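Local coordinates for protein beta-hexosaminidase Amuc_2018 (Akkermansia muciniphila, PDB 6JEB) that hydrolyses terminal non-reducing N-acetylhexosamine residues, removing GlcNAc from N-glycans and chitobiose, as a zinc-containing member of glycoside hydrolase family 20, at residues T166-V174 and N241-S249; T370-P380 and P416-A424. All coordinates share one frame; numbering follows the deposited sequence.

Contact 1 (T166-V174 and N241-S249); sequences TKQELKELV and NELKDIFPS
Lys-167 NZ lies between two carboxylates, forming a salt bridge to Glu-242 OE1 at 2.8 Å and, in the modelled conformer of Asp-245, a weaker one to its OD2 at 2.9 Å. Helices 167-178 and 230-246, neighbours on the outside of the catalytic (beta/alpha)8 barrel, are thus bridged on their solvent side by a salt-bridge network; the axes of 167-174 and 241-246 cross at -45° with a closest approach of 10.6 Å. Lys-167 leaves its helix extended, then bends at chi3 (-137°), so that the side chain crosses both acidic side chains at about a right angle, its NZ on the syn side of Glu-242 OE1. Asp-245 is shared: Lys-171 NZ reaches the same OD2 at 2.7 Å, from above the carboxylate plane. Replacing Lys-167 by an alanine would remove the ammonium and is likely to leave Glu-242 without this partner and Asp-245 facing only Lys-171 across the contact. Beneath the charges, the Lys-167 methylenes run over Ile-246 CG1 and CD1. Ile-246 CG2 packs against Leu-170 CB at 3.6 Å while it sits over the centre of the Phe-247 ring. Farther along, Val-174 divides its methyls: CG2 meets Phe-247 CD1 obliquely at 3.6 Å, and CG1 is pressed against Pro-248 CD at a tight 3.4 Å.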
loop_
_atom_site.group_PDB
_atom_site.type_symbol
_atom_site.label_atom_id
_atom_site.label_comp_id
_atom_site.label_asym_id
_atom_site.label_seq_id
_atom_site.Cartn_x
_atom_site.Cartn_y
_atom_site.Cartn_z
ATOM N N THR A 166 9.197 9.280 15.195
ATOM C CA THR A 166 9.564 8.744 16.497
ATOM C C THR A 166 8.842 7.419 16.709
ATOM O O THR A 166 7.823 7.130 16.073
ATOM C CB THR A 166 9.177 9.700 17.627
ATOM O OG1 THR A 166 7.748 9.767 17.719
ATOM C CG2 THR A 166 9.731 11.092 17.372
ATOM N N LYS A 167 9.383 6.609 17.624
ATOM C CA LYS A 167 8.710 5.365 17.986
ATOM C C LYS A 167 7.299 5.641 18.494
ATOM O O LYS A 167 6.356 4.916 18.159
ATOM C CB LYS A 167 9.534 4.605 19.030
ATOM C CG LYS A 167 8.926 3.275 19.471
ATOM C CD LYS A 167 9.902 2.517 20.365
ATOM C CE LYS A 167 9.948 1.050 20.015
ATOM N NZ LYS A 167 10.972 0.301 20.809
ATOM N N GLN A 168 7.136 6.704 19.285
ATOM C CA GLN A 168 5.817 7.061 19.795
ATOM C C GLN A 168 4.859 7.437 18.665
ATOM O O GLN A 168 3.674 7.073 18.700
ATOM C CB GLN A 168 5.967 8.201 20.801
ATOM C CG GLN A 168 4.735 8.493 21.619
ATOM C CD GLN A 168 5.032 9.449 22.765
ATOM O OE1 GLN A 168 5.485 9.033 23.835
ATOM N NE2 GLN A 168 4.791 10.737 22.543
ATOM N N GLU A 169 5.348 8.154 17.647
ATOM C CA GLU A 169 4.499 8.464 16.499
ATOM C C GLU A 169 4.069 7.203 15.760
ATOM O O GLU A 169 2.925 7.104 15.304
ATOM C CB GLU A 169 5.213 9.410 15.535
ATOM C CG GLU A 169 5.238 10.857 15.972
ATOM C CD GLU A 169 6.063 11.710 15.021
ATOM O OE1 GLU A 169 7.052 11.180 14.460
ATOM O OE2 GLU A 169 5.719 12.904 14.828
ATOM N N LEU A 170 4.984 6.247 15.580
ATOM C CA LEU A 170 4.609 5.033 14.863
ATOM C C LEU A 170 3.615 4.198 15.666
ATOM O O LEU A 170 2.683 3.616 15.093
ATOM C CB LEU A 170 5.852 4.239 14.472
ATOM C CG LEU A 170 6.737 4.956 13.449
ATOM C CD1 LEU A 170 8.036 4.200 13.230
ATOM C CD2 LEU A 170 6.011 5.154 12.119
ATOM N N LYS A 171 3.776 4.151 16.997
ATOM C CA LYS A 171 2.797 3.445 17.818
ATOM C C LYS A 171 1.449 4.156 17.800
ATOM O O LYS A 171 0.396 3.501 17.815
ATOM C CB LYS A 171 3.318 3.247 19.245
ATOM C CG LYS A 171 4.501 2.279 19.316
ATOM C CD LYS A 171 4.920 1.957 20.741
ATOM C CE LYS A 171 5.959 0.840 20.752
ATOM N NZ LYS A 171 6.304 0.337 22.121
ATOM N N GLU A 172 1.458 5.491 17.750
ATOM C CA GLU A 172 0.213 6.232 17.573
ATOM C C GLU A 172 -0.457 5.849 16.257
ATOM O O GLU A 172 -1.666 5.580 16.214
ATOM C CB GLU A 172 0.470 7.740 17.616
ATOM C CG GLU A 172 -0.809 8.540 17.391
ATOM C CD GLU A 172 -0.575 9.994 17.034
ATOM O OE1 GLU A 172 0.489 10.319 16.459
ATOM O OE2 GLU A 172 -1.461 10.819 17.330
ATOM N N LEU A 173 0.319 5.822 15.170
ATOM C CA LEU A 173 -0.231 5.476 13.864
ATOM C C LEU A 173 -0.845 4.082 13.878
ATOM O O LEU A 173 -1.930 3.869 13.322
ATOM C CB LEU A 173 0.874 5.550 12.808
ATOM C CG LEU A 173 0.473 5.144 11.388
ATOM C CD1 LEU A 173 -0.565 6.099 10.811
ATOM C CD2 LEU A 173 1.715 5.067 10.486
ATOM N N VAL A 174 -0.165 3.120 14.509
ATOM C CA VAL A 174 -0.688 1.755 14.577
ATOM C C VAL A 174 -2.048 1.735 15.272
ATOM O O VAL A 174 -2.999 1.090 14.806
ATOM C CB VAL A 174 0.330 0.825 15.264
ATOM C CG1 VAL A 174 -0.346 -0.459 15.746
ATOM C CG2 VAL A 174 1.481 0.516 14.323
ATOM N N ASN A 241 13.633 -6.195 15.580
ATOM C CA ASN A 241 13.173 -6.110 16.964
ATOM C C ASN A 241 12.334 -4.857 17.189
ATOM O O ASN A 241 11.308 -4.903 17.882
ATOM C CB ASN A 241 14.363 -6.166 17.926
ATOM C CG ASN A 241 14.960 -7.559 18.037
ATOM O OD1 ASN A 241 14.295 -8.557 17.751
ATOM N ND2 ASN A 241 16.217 -7.633 18.462
ATOM N N GLU A 242 12.743 -3.725 16.604
ATOM C CA GLU A 242 11.922 -2.522 16.705
ATOM C C GLU A 242 10.577 -2.728 16.030
ATOM O O GLU A 242 9.538 -2.313 16.556
ATOM C CB GLU A 242 12.626 -1.322 16.070
ATOM C CG GLU A 242 13.839 -0.882 16.826
ATOM C CD GLU A 242 13.528 -0.632 18.287
ATOM O OE1 GLU A 242 12.687 0.252 18.570
ATOM O OE2 GLU A 242 14.117 -1.325 19.141
ATOM N N LEU A 243 10.577 -3.366 14.857
ATOM C CA LEU A 243 9.316 -3.604 14.164
ATOM C C LEU A 243 8.407 -4.515 14.976
ATOM O O LEU A 243 7.186 -4.336 14.977
ATOM C CB LEU A 243 9.579 -4.187 12.778
ATOM C CG LEU A 243 10.396 -3.307 11.821
ATOM C CD1 LEU A 243 10.513 -3.981 10.454
ATOM C CD2 LEU A 243 9.796 -1.906 11.701
ATOM N N LYS A 244 8.985 -5.499 15.675
ATOM C CA LYS A 244 8.190 -6.368 16.542
ATOM C C LYS A 244 7.505 -5.563 17.643
ATOM O O LYS A 244 6.331 -5.800 17.967
ATOM C CB LYS A 244 9.087 -7.457 17.142
ATOM C CG LYS A 244 8.388 -8.387 18.119
ATOM C CD LYS A 244 7.404 -9.291 17.421
ATOM C CE LYS A 244 6.766 -10.271 18.408
ATOM N NZ LYS A 244 5.856 -11.250 17.745
ATOM N N ASP A 245 8.225 -4.600 18.222
ATOM C CA ASP A 245 7.638 -3.790 19.279
ATOM C C ASP A 245 6.558 -2.858 18.740
ATOM O O ASP A 245 5.528 -2.663 19.397
ATOM C CB ASP A 245 8.734 -3.002 19.994
ATOM C CG ASP A 245 8.235 -2.325 21.242
ATOM O OD1 ASP A 245 7.602 -3.006 22.072
ATOM O OD2 ASP A 245 8.482 -1.118 21.400
ATOM N N ILE A 246 6.764 -2.287 17.556
ATOM C CA ILE A 246 5.904 -1.215 17.055
ATOM C C ILE A 246 4.705 -1.750 16.298
ATOM O O ILE A 246 3.589 -1.244 16.454
ATOM C CB ILE A 246 6.718 -0.246 16.175
ATOM C CG1 ILE A 246 7.812 0.438 16.991
ATOM C CG2 ILE A 246 5.791 0.787 15.514
ATOM C CD1 ILE A 246 8.848 1.132 16.112
ATOM N N PHE A 247 4.929 -2.729 15.422
ATOM C CA PHE A 247 3.940 -3.095 14.413
ATOM C C PHE A 247 3.375 -4.470 14.717
ATOM O O PHE A 247 3.986 -5.487 14.356
ATOM C CB PHE A 247 4.576 -3.070 13.019
ATOM C CG PHE A 247 5.021 -1.700 12.590
ATOM C CD1 PHE A 247 4.092 -0.747 12.182
ATOM C CD2 PHE A 247 6.366 -1.353 12.610
ATOM C CE1 PHE A 247 4.497 0.529 11.786
ATOM C CE2 PHE A 247 6.788 -0.082 12.211
ATOM C CZ PHE A 247 5.847 0.862 11.801
ATOM N N PRO A 248 2.199 -4.555 15.344
ATOM C CA PRO A 248 1.653 -5.862 15.740
ATOM C C PRO A 248 1.181 -6.720 14.578
ATOM O O PRO A 248 0.829 -7.881 14.813
ATOM C CB PRO A 248 0.483 -5.487 16.660
ATOM C CG PRO A 248 0.065 -4.137 16.175
ATOM C CD PRO A 248 1.343 -3.441 15.787
ATOM N N SER A 249 1.167 -6.210 13.342
ATOM C CA SER A 249 0.792 -7.062 12.217
ATOM C C SER A 249 1.741 -8.244 12.080
ATOM O O SER A 249 1.348 -9.307 11.577
ATOM C CB SER A 249 0.772 -6.261 10.913
ATOM O OG SER A 249 2.081 -5.821 10.568
#

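Contact 2 (T370-P380 and P416-A424); sequences TTLQKCYDLDP and PRACAIAEA
The Tyr-376 ring turns its edge to helix 417-426, with Ala-420 CB in its plane 3.9 Å from CD1 and the Glu-423 carboxylate beside CE1 and the hydroxyl, while the ring itself stacks with Phe-437 of helix 434-452. Tyr-376 OH donates a very short bond of 2.5 Å to Glu-423 OE2, with ring and carboxylate planes 75° apart. With CG anti to the backbone N (chi1 -166°), the ring passes along Ala-420 CB on its way to Glu-423. The other carboxylate oxygen, Glu-423 OE1, takes a salt bridge from Lys-440 and the backbone N-H of Glu-9, so this buried acid is gripped through both oxygens and is probably ionised.

The second flat group, the guanidinium of Arg-417, meets Thr-370 O at its edge: NH1 makes a bent hydrogen bond of 2.9 Å to that oxygen, in the carbonyl plane and on a lone pair, though the oxygen lies 28° out of the guanidinium plane. NH2 bonds the carbonyl oxygens of Arg-413 and Phe-355, so bonds from both nitrogens help hold the group's rotation.

Between these polar ends the packing is apolar. Leu-372 CD1 lies over Arg-417 CA and Ala-420 CB, and the Leu-372 side chain crosses Pro-416 at about a right angle, CD2 4.1 Å from Pro-416 CG. Cys-375 SG, in one of two modelled conformers, reaches Ile-421 CD1 at 3.5 Å. Leu-378 and Ile-421 both continue onto Val-395 of strand 392-399. Short helix 372-376 and helix 417-426, nearly parallel with segment axes 8.7 Å apart, are neighbouring outer helices of the (beta/alpha)8 barrel, following its seventh and eighth strands.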
loop_
_atom_site.group_PDB
_atom_site.type_symbol
_atom_site.label_atom_id
_atom_site.label_comp_id
_atom_site.label_asym_id
_atom_site.label_seq_id
_atom_site.Cartn_x
_atom_site.Cartn_y
_atom_site.Cartn_z
ATOM N N THR A 370 -2.196 6.791 -16.344
ATOM C CA THR A 370 -3.181 5.820 -15.876
ATOM C C THR A 370 -4.433 6.600 -15.497
ATOM O O THR A 370 -4.495 7.203 -14.420
ATOM C CB THR A 370 -2.658 5.013 -14.693
ATOM O OG1 THR A 370 -1.440 4.348 -15.066
ATOM C CG2 THR A 370 -3.709 3.977 -14.261
ATOM N N THR A 371 -5.424 6.604 -16.385
ATOM C CA THR A 371 -6.644 7.342 -16.107
ATOM C C THR A 371 -7.490 6.591 -15.085
ATOM O O THR A 371 -7.272 5.407 -14.794
ATOM C CB THR A 371 -7.472 7.518 -17.380
ATOM O OG1 THR A 371 -7.887 6.231 -17.855
ATOM C CG2 THR A 371 -6.672 8.251 -18.459
ATOM N N LEU A 372 -8.471 7.308 -14.534
ATOM C CA LEU A 372 -9.435 6.684 -13.635
ATOM C C LEU A 372 -10.148 5.523 -14.318
ATOM O O LEU A 372 -10.350 4.465 -13.711
ATOM C CB LEU A 372 -10.445 7.732 -13.169
ATOM C CG LEU A 372 -11.542 7.220 -12.248
ATOM C CD1 LEU A 372 -10.929 6.707 -10.938
ATOM C CD2 LEU A 372 -12.536 8.334 -12.006
ATOM N N GLN A 373 -10.515 5.693 -15.591
ATOM C CA GLN A 373 -11.193 4.621 -16.314
ATOM C C GLN A 373 -10.289 3.406 -16.490
ATOM O O GLN A 373 -10.743 2.264 -16.350
ATOM C CB GLN A 373 -11.689 5.130 -17.668
ATOM C CG GLN A 373 -12.578 4.139 -18.387
ATOM C CD GLN A 373 -13.307 4.754 -19.568
ATOM O OE1 GLN A 373 -13.200 5.954 -19.826
ATOM N NE2 GLN A 373 -14.063 3.935 -20.283
ATOM N N LYS A 374 -9.009 3.630 -16.796
ATOM C CA LYS A 374 -8.065 2.522 -16.908
ATOM C C LYS A 374 -7.941 1.792 -15.580
ATOM O O LYS A 374 -7.982 0.557 -15.519
ATOM C CB LYS A 374 -6.697 3.055 -17.344
ATOM C CG LYS A 374 -5.573 2.028 -17.255
ATOM C CD LYS A 374 -5.820 0.867 -18.202
ATOM C CE LYS A 374 -4.619 -0.055 -18.253
ATOM N NZ LYS A 374 -4.748 -1.081 -19.327
ATOM N N CYS A 375 -7.782 2.559 -14.501
ATOM C CA CYS A 375 -7.695 1.973 -13.175
ATOM C C CYS A 375 -8.900 1.079 -12.887
ATOM O O CYS A 375 -8.745 -0.054 -12.409
ATOM C CB CYS A 375 -7.590 3.112 -12.166
ATOM S SG CYS A 375 -7.243 2.608 -10.513
ATOM N N TYR A 376 -10.109 1.577 -13.171
ATOM C CA TYR A 376 -11.321 0.811 -12.906
ATOM C C TYR A 376 -11.396 -0.471 -13.734
ATOM O O TYR A 376 -12.116 -1.405 -13.354
ATOM C CB TYR A 376 -12.582 1.676 -13.095
ATOM C CG TYR A 376 -13.767 0.976 -12.486
ATOM C CD1 TYR A 376 -13.998 1.051 -11.120
ATOM C CD2 TYR A 376 -14.599 0.166 -13.253
ATOM C CE1 TYR A 376 -15.028 0.357 -10.530
ATOM C CE2 TYR A 376 -15.639 -0.529 -12.674
ATOM C CZ TYR A 376 -15.853 -0.429 -11.310
ATOM O OH TYR A 376 -16.882 -1.128 -10.725
ATOM N N ASP A 377 -10.661 -0.549 -14.845
ATOM C CA ASP A 377 -10.687 -1.773 -15.630
ATOM C C ASP A 377 -9.990 -2.941 -14.935
ATOM O O ASP A 377 -10.068 -4.063 -15.440
ATOM C CB ASP A 377 -10.085 -1.524 -17.014
ATOM C CG ASP A 377 -10.533 -2.550 -18.037
ATOM O OD1 ASP A 377 -11.757 -2.780 -18.161
ATOM O OD2 ASP A 377 -9.664 -3.127 -18.721
ATOM N N LEU A 378 -9.341 -2.713 -13.795
ATOM C CA LEU A 378 -8.595 -3.772 -13.121
ATOM C C LEU A 378 -9.528 -4.827 -12.535
ATOM O O LEU A 378 -10.392 -4.518 -11.707
ATOM C CB LEU A 378 -7.738 -3.183 -12.007
ATOM C CG LEU A 378 -6.995 -4.223 -11.165
ATOM C CD1 LEU A 378 -5.966 -4.971 -12.016
ATOM C CD2 LEU A 378 -6.335 -3.553 -9.968
ATOM N N ASP A 379 -9.338 -6.073 -12.964
ATOM C CA ASP A 379 -9.795 -7.257 -12.246
ATOM C C ASP A 379 -8.527 -7.896 -11.701
ATOM O O ASP A 379 -7.681 -8.335 -12.496
ATOM C CB ASP A 379 -10.497 -8.214 -13.216
ATOM C CG ASP A 379 -10.794 -9.587 -12.607
ATOM O OD1 ASP A 379 -10.640 -9.771 -11.380
ATOM O OD2 ASP A 379 -11.188 -10.499 -13.374
ATOM N N PRO A 380 -8.319 -7.935 -10.376
ATOM C CA PRO A 380 -7.054 -8.482 -9.849
ATOM C C PRO A 380 -6.745 -9.882 -10.329
ATOM O O PRO A 380 -5.564 -10.250 -10.413
ATOM C CB PRO A 380 -7.261 -8.429 -8.329
ATOM C CG PRO A 380 -8.210 -7.290 -8.136
ATOM C CD PRO A 380 -9.173 -7.407 -9.294
ATOM N N PRO A 416 -9.041 10.435 -7.380
ATOM C CA PRO A 416 -10.001 9.376 -7.038
ATOM C C PRO A 416 -9.608 7.958 -7.460
ATOM O O PRO A 416 -10.428 7.062 -7.287
ATOM C CB PRO A 416 -11.250 9.789 -7.823
ATOM C CG PRO A 416 -10.689 10.424 -9.047
ATOM C CD PRO A 416 -9.502 11.221 -8.540
ATOM N N ARG A 417 -8.408 7.735 -8.006
ATOM C CA ARG A 417 -8.074 6.374 -8.428
ATOM C C ARG A 417 -8.118 5.379 -7.275
ATOM O O ARG A 417 -8.501 4.223 -7.479
ATOM C CB ARG A 417 -6.754 6.328 -9.193
ATOM C CG ARG A 417 -6.896 6.903 -10.606
ATOM C CD ARG A 417 -5.555 7.027 -11.314
ATOM N NE ARG A 417 -4.655 7.914 -10.581
ATOM C CZ ARG A 417 -3.409 8.189 -10.953
ATOM N NH1 ARG A 417 -2.916 7.678 -12.076
ATOM N NH2 ARG A 417 -2.662 8.997 -10.210
ATOM N N ALA A 418 -7.776 5.808 -6.054
ATOM C CA ALA A 418 -7.881 4.900 -4.912
ATOM C C ALA A 418 -9.310 4.405 -4.708
ATOM O O ALA A 418 -9.506 3.296 -4.207
ATOM C CB ALA A 418 -7.358 5.564 -3.632
ATOM N N CYS A 419 -10.314 5.209 -5.084
ATOM C CA CYS A 419 -11.705 4.757 -5.016
ATOM C C CYS A 419 -11.941 3.581 -5.953
ATOM O O CYS A 419 -12.667 2.636 -5.612
ATOM C CB CYS A 419 -12.656 5.898 -5.390
ATOM S SG CYS A 419 -12.408 7.422 -4.455
ATOM N N ALA A 420 -11.348 3.635 -7.149
ATOM C CA ALA A 420 -11.479 2.538 -8.102
ATOM C C ALA A 420 -10.742 1.301 -7.609
ATOM O O ALA A 420 -11.258 0.181 -7.715
ATOM C CB ALA A 420 -10.964 2.971 -9.478
ATOM N N ILE A 421 -9.540 1.487 -7.061
ATOM C CA ILE A 421 -8.812 0.371 -6.460
ATOM C C ILE A 421 -9.633 -0.260 -5.341
ATOM O O ILE A 421 -9.685 -1.490 -5.210
ATOM C CB ILE A 421 -7.429 0.834 -5.962
ATOM C CG1 ILE A 421 -6.562 1.331 -7.132
ATOM C CG2 ILE A 421 -6.722 -0.283 -5.188
ATOM C CD1 ILE A 421 -6.178 0.245 -8.118
ATOM N N ALA A 422 -10.266 0.571 -4.501
ATOM C CA ALA A 422 -11.085 0.050 -3.408
ATOM C C ALA A 422 -12.191 -0.853 -3.936
ATOM O O ALA A 422 -12.456 -1.926 -3.374
ATOM C CB ALA A 422 -11.681 1.205 -2.595
ATOM N N GLU A 423 -12.843 -0.434 -5.021
ATOM C CA GLU A 423 -13.916 -1.236 -5.597
ATOM C C GLU A 423 -13.370 -2.496 -6.268
ATOM O O GLU A 423 -13.993 -3.560 -6.200
ATOM C CB GLU A 423 -14.761 -0.378 -6.549
ATOM C CG GLU A 423 -15.942 -1.122 -7.164
ATOM C CD GLU A 423 -17.161 -0.240 -7.414
ATOM O OE1 GLU A 423 -17.570 0.501 -6.492
ATOM O OE2 GLU A 423 -17.720 -0.290 -8.534
ATOM N N ALA A 424 -12.186 -2.410 -6.884
ATOM C CA ALA A 424 -11.573 -3.602 -7.468
ATOM C C ALA A 424 -11.226 -4.639 -6.402
ATOM O O ALA A 424 -11.321 -5.850 -6.649
ATOM C CB ALA A 424 -10.325 -3.211 -8.261
#

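In the fold
Both contacts join neighbouring outer helices of one (beta/alpha)8 barrel: contact 1 those following strands 123-127 and 183-187, contact 2 those following strands 342-345 and 392-399. They stand on opposite sides of the chain's centre, with their own centres 31 Å apart and nearest atoms about 16 Å apart, so they do not touch. Contact 1 is partly exposed and away from the annotated sites. Contact 2 is buried and closer to the pocket: the side chain of Arg-417 is about 4 Å from that of the substrate-binding Leu-353, and the side chain of Thr-370 is about 13 Å from the bound acetamide.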